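Local coordinates for putative cytochrome P450 154A1 (Streptomyces coelicolor, PDB 1ODO), which is a putative cytochrome P450, a mainly helical haem protein of uncharacterised function, modelled with 4-phenyl-1H-imidazole bound to its haem iron, at residues G70-V73 with G74-L78; R115-V118 with E119-T123; V194-Q197 with L198-A201; L238-S241 with A242-T246; P262-L265 with A266-R269. All blocks are in the same frame, centred on the assembly; numbering follows the deposited sequence. Where two conformers were deposited one is given.

Contact 1. Residues G70-V73 with G74-L78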
# COMPACT_ATOMS: atom_id res chain seq x y z
N GLY A 70 -12.40 6.42 -21.56
CA GLY A 70 -13.38 5.61 -22.26
C GLY A 70 -12.81 4.48 -23.10
O GLY A 70 -13.41 3.40 -23.17
N GLU A 71 -11.67 4.71 -23.73
CA GLU A 71 -11.03 3.70 -24.57
C GLU A 71 -10.22 2.71 -23.74
O GLU A 71 -10.26 1.50 -23.98
CB GLU A 71 -10.10 4.37 -25.58
CG GLU A 71 -10.68 5.63 -26.21
CD GLU A 71 -9.63 6.47 -26.92
OE1 GLU A 71 -9.88 7.68 -27.12
OE2 GLU A 71 -8.57 5.91 -27.30
N VAL A 72 -9.49 3.23 -22.76
CA VAL A 72 -8.65 2.42 -21.88
C VAL A 72 -9.36 1.46 -20.93
O VAL A 72 -8.90 0.35 -20.70
CB VAL A 72 -7.72 3.34 -21.05
CG1 VAL A 72 -6.93 2.53 -20.04
CG2 VAL A 72 -6.77 4.09 -21.97
N VAL A 73 -10.49 1.89 -20.37
CA VAL A 73 -11.24 1.07 -19.43
C VAL A 73 -11.59 -0.35 -19.88
O VAL A 73 -11.72 -1.25 -19.04
CB VAL A 73 -12.54 1.78 -18.99
CG1 VAL A 73 -13.55 1.80 -20.13
CG2 VAL A 73 -13.10 1.11 -17.76
N GLY A 74 -11.73 -0.57 -21.18
CA GLY A 74 -12.07 -1.90 -21.65
C GLY A 74 -10.89 -2.79 -22.04
O GLY A 74 -11.06 -4.00 -22.19
N THR A 75 -9.70 -2.21 -22.17
CA THR A 75 -8.53 -2.99 -22.54
C THR A 75 -7.39 -3.04 -21.53
O THR A 75 -6.60 -3.98 -21.54
CB THR A 75 -7.94 -2.49 -23.87
OG1 THR A 75 -7.53 -1.13 -23.72
CG2 THR A 75 -8.97 -2.59 -24.99
N TRP A 76 -7.29 -2.04 -20.67
CA TRP A 76 -6.22 -2.00 -19.67
C TRP A 76 -6.45 -2.93 -18.48
O TRP A 76 -7.49 -2.86 -17.82
CB TRP A 76 -6.04 -0.57 -19.18
CG TRP A 76 -4.73 -0.30 -18.50
CD1 TRP A 76 -3.50 -0.79 -18.85
CD2 TRP A 76 -4.50 0.65 -17.45
NE1 TRP A 76 -2.52 -0.20 -18.09
CE2 TRP A 76 -3.10 0.69 -17.22
CE3 TRP A 76 -5.33 1.47 -16.68
CZ2 TRP A 76 -2.52 1.52 -16.26
CZ3 TRP A 76 -4.75 2.31 -15.73
CH2 TRP A 76 -3.36 2.32 -15.53
N PRO A 77 -5.49 -3.82 -18.21
CA PRO A 77 -5.60 -4.75 -17.08
C PRO A 77 -5.68 -4.05 -15.73
O PRO A 77 -6.16 -4.64 -14.76
CB PRO A 77 -4.34 -5.61 -17.22
CG PRO A 77 -4.09 -5.62 -18.70
CD PRO A 77 -4.33 -4.16 -19.06
N LEU A 78 -5.22 -2.81 -15.66
CA LEU A 78 -5.25 -2.06 -14.40
C LEU A 78 -6.43 -1.09 -14.31
O LEU A 78 -6.44 -0.20 -13.46
CB LEU A 78 -3.95 -1.26 -14.22
CG LEU A 78 -2.64 -2.06 -14.22
CD1 LEU A 78 -1.49 -1.14 -13.86
CD2 LEU A 78 -2.73 -3.20 -13.23
O HOH W 1 -12.56 0.10 -24.20
O HOH W 2 -9.99 -3.64 -18.46
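Two backbone hydrogen bonds converge on Val-72 O as the chain leaves helix 69-72. Trp-76 N gives the straighter one, 2.9 Å with an N-H...O angle of 167°, whereas Thr-75 N reaches the same oxygen at 3.1 Å from above the carbonyl plane. One acceptor thus serves two successive amides.

Water continues the polar pattern on either side of that oxygen in sequence. One molecule donates to Glu-71 O at 2.7 Å and takes only a weak bond from Gly-74 N; another donates to both Val-73 O (3.0 Å) and Trp-76 O (2.7 Å), tying together two carbonyls that cannot bond to each other.

In the order of P450 helices this stretch probably lies within the long B-C region, which further along contributes Trp-81 and Phe-88 to the pocket of the bound 4-phenyl-1H-imidazole.

The apolar part is one tight meeting. Val-72 and Trp-76 run alongside each other, and Val-72 CG1 presses on Trp-76 CB at 3.3 Å. CG1 is anti to the backbone N of Val-72 (chi1 175°), which puts that methyl next to the start of the indole. Leu-78 CB sits 3.5 Å above the plane of the Trp-76 ring, over its centre, on one face. The indole NE1 is bonded to Val-35 O, fixing the ring's rotation, and both Val-72 and Trp-76 rest on Val-38 of strand 38-43.

Contact 2. Residues R115-V118 with E119-T123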
# COMPACT_ATOMS: atom_id res chain seq x y z
N ARG A 115 -5.47 0.77 20.00
CA ARG A 115 -4.22 0.15 20.44
C ARG A 115 -4.39 -1.14 21.24
O ARG A 115 -3.78 -2.16 20.91
CB ARG A 115 -3.37 1.16 21.22
CG ARG A 115 -1.97 0.65 21.57
CD ARG A 115 -1.10 1.77 22.11
NE ARG A 115 -0.71 2.73 21.08
CZ ARG A 115 0.31 2.56 20.25
NH1 ARG A 115 1.07 1.47 20.33
NH2 ARG A 115 0.58 3.48 19.32
N PRO A 116 -5.22 -1.13 22.30
CA PRO A 116 -5.40 -2.35 23.09
C PRO A 116 -5.86 -3.54 22.26
O PRO A 116 -5.35 -4.65 22.41
CB PRO A 116 -6.44 -1.94 24.13
CG PRO A 116 -6.14 -0.48 24.33
CD PRO A 116 -5.96 -0.01 22.90
N ALA A 117 -6.82 -3.31 21.37
CA ALA A 117 -7.33 -4.38 20.53
C ALA A 117 -6.25 -4.89 19.58
O ALA A 117 -6.08 -6.09 19.40
CB ALA A 117 -8.55 -3.90 19.73
N VAL A 118 -5.52 -3.97 18.96
CA VAL A 118 -4.47 -4.36 18.03
C VAL A 118 -3.35 -5.11 18.76
O VAL A 118 -2.84 -6.11 18.27
CB VAL A 118 -3.89 -3.14 17.28
CG1 VAL A 118 -2.78 -3.57 16.32
CG2 VAL A 118 -5.01 -2.45 16.50
N GLU A 119 -2.97 -4.62 19.94
CA GLU A 119 -1.92 -5.28 20.70
C GLU A 119 -2.33 -6.72 21.00
O GLU A 119 -1.51 -7.64 20.92
CB GLU A 119 -1.64 -4.55 22.02
CG GLU A 119 -1.06 -3.16 21.85
CD GLU A 119 -0.41 -2.64 23.12
OE1 GLU A 119 0.56 -3.28 23.59
OE2 GLU A 119 -0.85 -1.60 23.64
N ALA A 120 -3.60 -6.91 21.34
CA ALA A 120 -4.12 -8.24 21.65
C ALA A 120 -4.00 -9.14 20.43
O ALA A 120 -3.59 -10.30 20.55
CB ALA A 120 -5.59 -8.14 22.09
N MET A 121 -4.35 -8.61 19.26
CA MET A 121 -4.27 -9.39 18.03
C MET A 121 -2.82 -9.78 17.76
O MET A 121 -2.53 -10.91 17.37
CB MET A 121 -4.80 -8.57 16.85
CG MET A 121 -6.29 -8.31 16.89
SD MET A 121 -6.81 -7.13 15.62
CE MET A 121 -8.18 -6.32 16.42
N VAL A 122 -1.91 -8.83 17.96
CA VAL A 122 -0.49 -9.08 17.75
C VAL A 122 0.01 -10.17 18.70
O VAL A 122 0.70 -11.10 18.30
CB VAL A 122 0.35 -7.80 17.94
CG1 VAL A 122 1.83 -8.14 17.92
CG2 VAL A 122 0.03 -6.79 16.83
N THR A 123 -0.34 -10.04 19.98
CA THR A 123 0.09 -11.02 20.97
C THR A 123 -0.44 -12.41 20.62
O THR A 123 0.27 -13.40 20.75
CB THR A 123 -0.40 -10.63 22.38
OG1 THR A 123 0.06 -9.31 22.69
CG2 THR A 123 0.15 -11.60 23.42
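Arg-115 to Thr-123 form successive turns of helix 108-131, and four i to i+4 backbone bonds join the first segment to the second. They begin with Glu-119 N to Arg-115 O at 2.8 Å and end with Val-122 N to Val-118 O at 2.9 Å; the ladder between is carried by Pro-116 O and Ala-117 O. Upstream the ladder is broken: neither Pro-116 N nor Ala-117 N bonds to the preceding turn, and the helix is kinked there. Proline is a familiar cause, having no amide hydrogen to give.

By its place in the chain this is the P450 D helix, one member of the D-E-I-L four-helix bundle. Val-118 meets Met-362 of helix 357-374, Met-121 reaches Ala-151, Val-152 and His-155 of helix 147-157, and Val-122 lies between the two, touching Ser-370 and Leu-148.

Arg-115, which reaches Met-362, and Glu-119, which reaches Leu-366, pass each other at a slant, their guanidinium and carboxylate planes 73° apart. The arginine touches with its aliphatic stem, not its charged end: Arg-115 CG lies 3.3 Å from Glu-119 OE2. Its chain bends at chi3 (-72°), and NH1 stays 4.9 Å from Glu-119 OE2, too far for a salt bridge, though the opposite charges may still attract weakly. Met-121 also bends at chi3, bringing CE 4.1 Å from Ala-117 CB. Thr-123 OG1 bonds to Glu-119 O at 2.9 Å, from above its carbonyl plane.

Contact 3. Residues V194-Q197 with L198-A201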
# COMPACT_ATOMS: atom_id res chain seq x y z
N VAL A 194 -18.14 -10.93 -3.81
CA VAL A 194 -18.01 -11.10 -2.36
C VAL A 194 -18.31 -9.80 -1.63
O VAL A 194 -18.70 -9.82 -0.46
CB VAL A 194 -16.61 -11.64 -1.94
CG1 VAL A 194 -16.49 -13.11 -2.32
CG2 VAL A 194 -15.51 -10.83 -2.60
N LEU A 195 -18.11 -8.67 -2.30
CA LEU A 195 -18.37 -7.37 -1.69
C LEU A 195 -19.88 -7.20 -1.57
O LEU A 195 -20.38 -6.78 -0.53
CB LEU A 195 -17.77 -6.24 -2.52
CG LEU A 195 -16.25 -6.06 -2.39
CD1 LEU A 195 -15.76 -5.02 -3.40
CD2 LEU A 195 -15.90 -5.63 -0.98
N ASP A 196 -20.60 -7.54 -2.63
CA ASP A 196 -22.06 -7.41 -2.60
C ASP A 196 -22.64 -8.32 -1.52
O ASP A 196 -23.62 -7.96 -0.87
CB ASP A 196 -22.67 -7.78 -3.96
CG ASP A 196 -22.42 -6.72 -5.01
OD1 ASP A 196 -22.22 -5.55 -4.63
OD2 ASP A 196 -22.43 -7.06 -6.21
N GLN A 197 -22.02 -9.48 -1.33
CA GLN A 197 -22.47 -10.43 -0.33
C GLN A 197 -22.24 -9.86 1.07
O GLN A 197 -23.07 -10.04 1.97
CB GLN A 197 -21.73 -11.76 -0.48
CG GLN A 197 -22.22 -12.61 -1.64
CD GLN A 197 -21.35 -13.82 -1.89
OE1 GLN A 197 -20.76 -14.38 -0.96
NE2 GLN A 197 -21.26 -14.24 -3.14
N LEU A 198 -21.11 -9.18 1.24
CA LEU A 198 -20.79 -8.59 2.52
C LEU A 198 -21.82 -7.51 2.85
O LEU A 198 -22.32 -7.44 3.97
CB LEU A 198 -19.39 -7.96 2.48
CG LEU A 198 -18.98 -7.13 3.71
CD1 LEU A 198 -19.00 -8.00 4.95
CD2 LEU A 198 -17.59 -6.54 3.49
N ILE A 199 -22.13 -6.69 1.86
CA ILE A 199 -23.10 -5.61 2.01
C ILE A 199 -24.46 -6.17 2.41
O ILE A 199 -25.13 -5.63 3.30
CB ILE A 199 -23.22 -4.79 0.70
CG1 ILE A 199 -21.91 -4.04 0.45
CG2 ILE A 199 -24.41 -3.83 0.78
CD1 ILE A 199 -21.82 -3.37 -0.92
N ALA A 200 -24.86 -7.25 1.75
CA ALA A 200 -26.14 -7.88 2.04
C ALA A 200 -26.16 -8.38 3.48
O ALA A 200 -27.13 -8.18 4.20
CB ALA A 200 -26.39 -9.04 1.07
N ALA A 201 -25.07 -9.02 3.89
CA ALA A 201 -24.96 -9.56 5.24
C ALA A 201 -24.99 -8.46 6.31
O ALA A 201 -25.65 -8.62 7.34
CB ALA A 201 -23.69 -10.38 5.37
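Leu-198 CB lies beside the preceding turn, 3.4 Å from Leu-195 O and 3.5 Å from Val-194 O. Its amide is the polar counterpart of that approach, bonding to Val-194 O at 3.0 Å with a somewhat bent N-H...O angle of 146°. The leucine's CG is anti to the backbone N (chi1 172°), which carries the isobutyl branch off the helix, and its CD2 methyl packs on Ile-240 of helix 229-244 instead of on the turn behind.

Gln-197 joins mainly through its carbonyl, which accepts Ala-201 N at 3.0 Å, while Ala-201 CB lies 3.5 Å from the same Gln-197 O. Beyond CG the glutamine side chain runs extended, so that the amide reaches away from the second segment; OE1 receives only a weak hydrogen bond from Arg-163 of helix 161-175.

Leu-195 likewise joins through its backbone. Leu-195 O takes the hydrogen of Ile-199 N in the straightest of the four bonds here (164°), and Ile-199 CG1 covers the same oxygen at 3.3 Å. The leucine side chain is spent on Leu-237 and Ile-240 and on Phe-167. Next to it in sequence, Asp-196 O accepts Ala-200 N, and Asp-196 OD2 makes a salt bridge with Arg-233 of helix 229-244.

By its order in the chain helix 181-204 is the P450 G helix, packed here on the first part of the I-helix, 229-244, and beside the F helix, 161-175.

Contact 4. Residues L238-S241 with A242-T246. With PIM (4-phenyl-1H-imidazole), chain C; HEM (protoporphyrin IX containing Fe), chain B.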
# COMPACT_ATOMS: atom_id res chain seq x y z
N LEU A 238 -12.03 -0.43 -1.73
CA LEU A 238 -10.81 0.29 -1.37
C LEU A 238 -10.35 -0.01 0.06
O LEU A 238 -9.19 -0.35 0.29
CB LEU A 238 -11.05 1.80 -1.50
CG LEU A 238 -9.99 2.74 -0.92
CD1 LEU A 238 -8.65 2.54 -1.63
CD2 LEU A 238 -10.45 4.18 -1.08
N MET A 239 -11.26 0.12 1.01
CA MET A 239 -10.92 -0.13 2.41
C MET A 239 -10.52 -1.57 2.70
O MET A 239 -9.57 -1.81 3.44
CB MET A 239 -12.08 0.28 3.31
CG MET A 239 -12.53 1.73 3.10
SD MET A 239 -11.17 2.92 3.21
CE MET A 239 -10.65 2.61 4.87
N ILE A 240 -11.24 -2.53 2.12
CA ILE A 240 -10.91 -3.93 2.34
C ILE A 240 -9.58 -4.28 1.67
O ILE A 240 -8.74 -4.95 2.27
CB ILE A 240 -12.03 -4.85 1.81
CG1 ILE A 240 -13.27 -4.69 2.69
CG2 ILE A 240 -11.56 -6.30 1.79
CD1 ILE A 240 -14.49 -5.43 2.20
N SER A 241 -9.38 -3.82 0.44
CA SER A 241 -8.14 -4.11 -0.27
C SER A 241 -6.94 -3.50 0.45
O SER A 241 -5.89 -4.13 0.57
CB SER A 241 -8.20 -3.57 -1.69
OG SER A 241 -9.20 -4.23 -2.45
N ALA A 242 -7.11 -2.27 0.94
CA ALA A 242 -6.03 -1.59 1.65
C ALA A 242 -5.65 -2.32 2.93
O ALA A 242 -4.49 -2.34 3.32
CB ALA A 242 -6.44 -0.16 1.95
N GLY A 243 -6.64 -2.91 3.60
CA GLY A 243 -6.36 -3.62 4.83
C GLY A 243 -5.81 -5.03 4.64
O GLY A 243 -5.11 -5.54 5.51
N TYR A 244 -6.12 -5.65 3.51
CA TYR A 244 -5.66 -7.01 3.23
C TYR A 244 -4.30 -7.17 2.55
O TYR A 244 -3.69 -8.25 2.62
CB TYR A 244 -6.68 -7.74 2.36
CG TYR A 244 -7.77 -8.46 3.11
CD1 TYR A 244 -8.74 -7.76 3.83
CD2 TYR A 244 -7.86 -9.85 3.06
CE1 TYR A 244 -9.77 -8.43 4.48
CE2 TYR A 244 -8.89 -10.53 3.70
CZ TYR A 244 -9.84 -9.82 4.41
OH TYR A 244 -10.86 -10.49 5.03
N GLU A 245 -3.84 -6.09 1.94
CA GLU A 245 -2.57 -6.04 1.24
C GLU A 245 -1.83 -4.80 1.73
O GLU A 245 -2.33 -4.07 2.58
CB GLU A 245 -2.79 -5.96 -0.27
CG GLU A 245 -2.75 -7.30 -0.97
CD GLU A 245 -1.41 -7.97 -0.82
OE1 GLU A 245 -0.40 -7.39 -1.27
OE2 GLU A 245 -1.35 -9.08 -0.25
N THR A 246 -0.64 -4.58 1.18
CA THR A 246 0.18 -3.43 1.53
C THR A 246 0.81 -3.45 2.92
O THR A 246 2.03 -3.52 3.03
CB THR A 246 -0.61 -2.12 1.34
OG1 THR A 246 -1.61 -2.31 0.33
CG2 THR A 246 0.32 -1.02 0.88
N1 PIM C . -3.76 0.03 -0.51
C2 PIM C . -3.19 0.67 0.57
N3 PIM C . -3.59 1.84 0.58
C4 PIM C . -4.41 2.06 -0.43
C5 PIM C . -4.53 0.93 -1.13
C6 PIM C . -5.34 0.63 -2.37
C7 PIM C . -5.79 -0.72 -2.57
C8 PIM C . -6.56 -1.02 -3.75
C9 PIM C . -6.84 0.03 -4.67
C10 PIM C . -6.39 1.36 -4.46
C11 PIM C . -5.63 1.62 -3.28
CHA HEM B . -4.11 5.82 -0.24
CHB HEM B . -6.27 3.34 3.28
CHC HEM B . -2.08 1.19 4.34
CHD HEM B . 0.05 3.65 0.81
C1A HEM B . -5.07 5.36 0.62
C2A HEM B . -6.48 5.76 0.64
C3A HEM B . -7.08 5.07 1.62
C4A HEM B . -6.08 4.22 2.24
CMA HEM B . -8.56 5.12 2.04
CAA HEM B . -7.10 6.80 -0.32
CBA HEM B . -6.87 8.23 0.21
CGA HEM B . -7.42 9.35 -0.67
O1A HEM B . -7.37 9.15 -1.93
O2A HEM B . -7.88 10.36 -0.12
C1B HEM B . -5.33 2.53 3.87
C2B HEM B . -5.61 1.62 4.96
C3B HEM B . -4.43 1.00 5.27
C4B HEM B . -3.42 1.53 4.37
CMB HEM B . -6.99 1.41 5.61
CAB HEM B . -4.14 -0.06 6.34
CBB HEM B . -4.33 0.43 7.79
C1C HEM B . -1.12 1.69 3.46
C2C HEM B . 0.29 1.27 3.46
C3C HEM B . 0.89 1.96 2.47
C4C HEM B . -0.13 2.80 1.86
CMC HEM B . 0.88 0.22 4.45
CAC HEM B . 2.36 1.95 1.96
CBC HEM B . 3.46 2.04 3.02
C1D HEM B . -0.87 4.45 0.21
C2D HEM B . -0.63 5.33 -0.91
C3D HEM B . -1.80 5.93 -1.22
C4D HEM B . -2.78 5.45 -0.27
CMD HEM B . 0.73 5.49 -1.61
CAD HEM B . -2.04 6.92 -2.37
CBD HEM B . -1.42 8.32 -2.26
CGD HEM B . -1.75 9.05 -3.54
O1D HEM B . -0.83 9.28 -4.35
O2D HEM B . -2.95 9.34 -3.73
NA HEM B . -4.86 4.43 1.61
NB HEM B . -3.98 2.46 3.52
NC HEM B . -1.35 2.62 2.48
ND HEM B . -2.21 4.53 0.59
FE HEM B . -3.09 3.53 2.05
O HOH W 3 -3.93 -2.72 -0.35
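Ala-242 bonds through its N to Leu-238 O at 2.9 Å, and its CB faces the haem, 3.5 Å from the porphyrin atom C1B. Its CA also backs the imidazole of 4-phenyl-1H-imidazole, whose N3 binds the iron at 2.3 Å; Leu-238 CD1 also lines the pocket, 3.6 Å from C11 of the ligand's phenyl ring. Gly-243 follows with a bond to Met-239 O. Tyr-244 and Ile-240 project together from the same flank: Ile-240 CG2 touches Tyr-244 CD1 at 3.8 Å, while Tyr-244 N bonds to Ile-240 O.

Glu-245 still gives its N-H to Ser-241 O, at 3.1 Å, but its own backbone leaves the helical range, and the helix restarts only after Thr-246. This break in the Ala-Gly-X-Glu-Thr sequence is the familiar I-helix distortion of P450s. Ser-241 O takes a further bond from a water at 2.6 Å, and that water accepts the N1 hydrogen of the ligand at 2.8 Å. Glu-245 and Thr-246 were deposited in two conformers; in the one described, and so only tentatively, Thr-246 OG1 meets this water and CG2 lies against the haem.

Away from the pocket, the Tyr-244 hydroxyl bonds to Arg-164 O of helix 161-175, its ring rests on Ile-150 and Ile-153 of helix 147-157, and Ile-240 packs on Leu-195 and Leu-198 of helix 181-204.

Contact 5. Residues P262-L265 with A266-R269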
# COMPACT_ATOMS: atom_id res chain seq x y z
N PRO A 262 21.86 -6.78 10.97
CA PRO A 262 21.94 -6.89 12.43
C PRO A 262 22.29 -5.61 13.17
O PRO A 262 21.86 -5.41 14.31
CB PRO A 262 22.98 -7.99 12.64
CG PRO A 262 23.84 -7.89 11.41
CD PRO A 262 22.81 -7.71 10.33
N ASP A 263 23.06 -4.73 12.54
CA ASP A 263 23.45 -3.48 13.18
C ASP A 263 22.22 -2.64 13.51
O ASP A 263 22.18 -1.94 14.52
CB ASP A 263 24.37 -2.66 12.27
CG ASP A 263 25.79 -3.18 12.26
OD1 ASP A 263 26.63 -2.60 11.54
OD2 ASP A 263 26.08 -4.16 12.99
N GLN A 264 21.21 -2.71 12.65
CA GLN A 264 19.99 -1.95 12.87
C GLN A 264 19.21 -2.48 14.07
O GLN A 264 18.64 -1.71 14.84
CB GLN A 264 19.13 -1.96 11.61
CG GLN A 264 19.83 -1.35 10.39
CD GLN A 264 20.24 0.10 10.61
OE1 GLN A 264 19.39 0.97 10.78
NE2 GLN A 264 21.54 0.36 10.62
N LEU A 265 19.17 -3.80 14.23
CA LEU A 265 18.45 -4.39 15.36
C LEU A 265 19.19 -4.01 16.64
O LEU A 265 18.57 -3.70 17.66
CB LEU A 265 18.40 -5.91 15.22
CG LEU A 265 17.69 -6.68 16.34
CD1 LEU A 265 16.29 -6.13 16.55
CD2 LEU A 265 17.64 -8.16 15.97
N ALA A 266 20.52 -4.01 16.58
CA ALA A 266 21.34 -3.66 17.73
C ALA A 266 21.06 -2.22 18.14
O ALA A 266 21.05 -1.89 19.32
CB ALA A 266 22.82 -3.84 17.39
N LEU A 267 20.84 -1.34 17.16
CA LEU A 267 20.56 0.06 17.46
C LEU A 267 19.28 0.15 18.28
O LEU A 267 19.16 0.99 19.18
CB LEU A 267 20.41 0.88 16.18
CG LEU A 267 21.69 1.15 15.39
CD1 LEU A 267 21.34 1.80 14.06
CD2 LEU A 267 22.62 2.04 16.21
N VAL A 268 18.32 -0.71 17.96
CA VAL A 268 17.06 -0.71 18.69
C VAL A 268 17.31 -1.19 20.11
O VAL A 268 16.87 -0.56 21.08
CB VAL A 268 16.02 -1.64 18.02
CG1 VAL A 268 14.76 -1.68 18.87
CG2 VAL A 268 15.70 -1.13 16.62
N ARG A 269 18.03 -2.30 20.25
CA ARG A 269 18.32 -2.86 21.57
C ARG A 269 19.14 -1.91 22.44
O ARG A 269 19.00 -1.91 23.66
CB ARG A 269 19.03 -4.20 21.42
CG ARG A 269 18.22 -5.24 20.65
CD ARG A 269 18.90 -6.60 20.65
NE ARG A 269 18.14 -7.62 19.93
CZ ARG A 269 16.86 -7.91 20.15
NH1 ARG A 269 16.17 -7.23 21.06
NH2 ARG A 269 16.27 -8.88 19.47
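Arg-269 lays one face of its guanidinium over Leu-265, whose CD1 sits 3.9 Å above the plane, displaced toward the rim. The two side chains pass at a slant, with Leu-265 CG 3.7 Å from Arg-269 NE and Leu-265 CD2 3.8 Å from Arg-269 NH2, so that an apolar branch lies against one face of the group. The other planar group, the amide of Gln-264, meets Leu-267: NE2 lies 3.7 Å from Leu-267 CD1, while OE1 accepts a hydrogen bond from Ala-337 N.

Helix 262-270 is by its order in the chain the short J helix of the P450 fold, preceding the K helix, 275-285. Its i, i+4 pairing is seen in Leu-265 and Arg-269, its i, i+3 pairing in Gln-264 and Leu-267, whose side chains leave the helix as neighbours in a common direction. Gln-264 bends at chi2 (-60°), which folds its amide back toward that leucine. The arginine is extended from CG to NE and also touches a crystal neighbour, so its outer position may owe something to the lattice.

Inward, Leu-265 and Val-268 both reach Trp-275 at the start of helix 275-285. Outward lie Pro-262 and Asp-263, whose carbonyls receive Ala-266 N and Leu-267 N, each at 3.0 Å. Leu-265 O has two donors: Val-268 N in a weak bond, and Arg-269 N, 3.0 Å away with an N-H...O angle of 165°.

Depth sorts the five. Contact 4, about 8 Å from the centre of the chain, is wholly buried: haem and 4-phenyl-1H-imidazole pack on its side chains, and a water links Ser-241 O to the ligand. Contacts 1 and 5 are surface contacts, on opposite sides of that centre, with centres about 47 Å apart. Contacts 2 and 3 are partly buried, each on a long helix with one side turned inward. Contacts 3 and 4 alone touch, where Leu-195 and Leu-198 pack on Ile-240. Regular helical bonding runs through contacts 2, 3 and 5, whereas contacts 1 and 4 lie where a helix ends or breaks; waters bridge backbone groups in contact 1, and one joins backbone to ligand in contact 4.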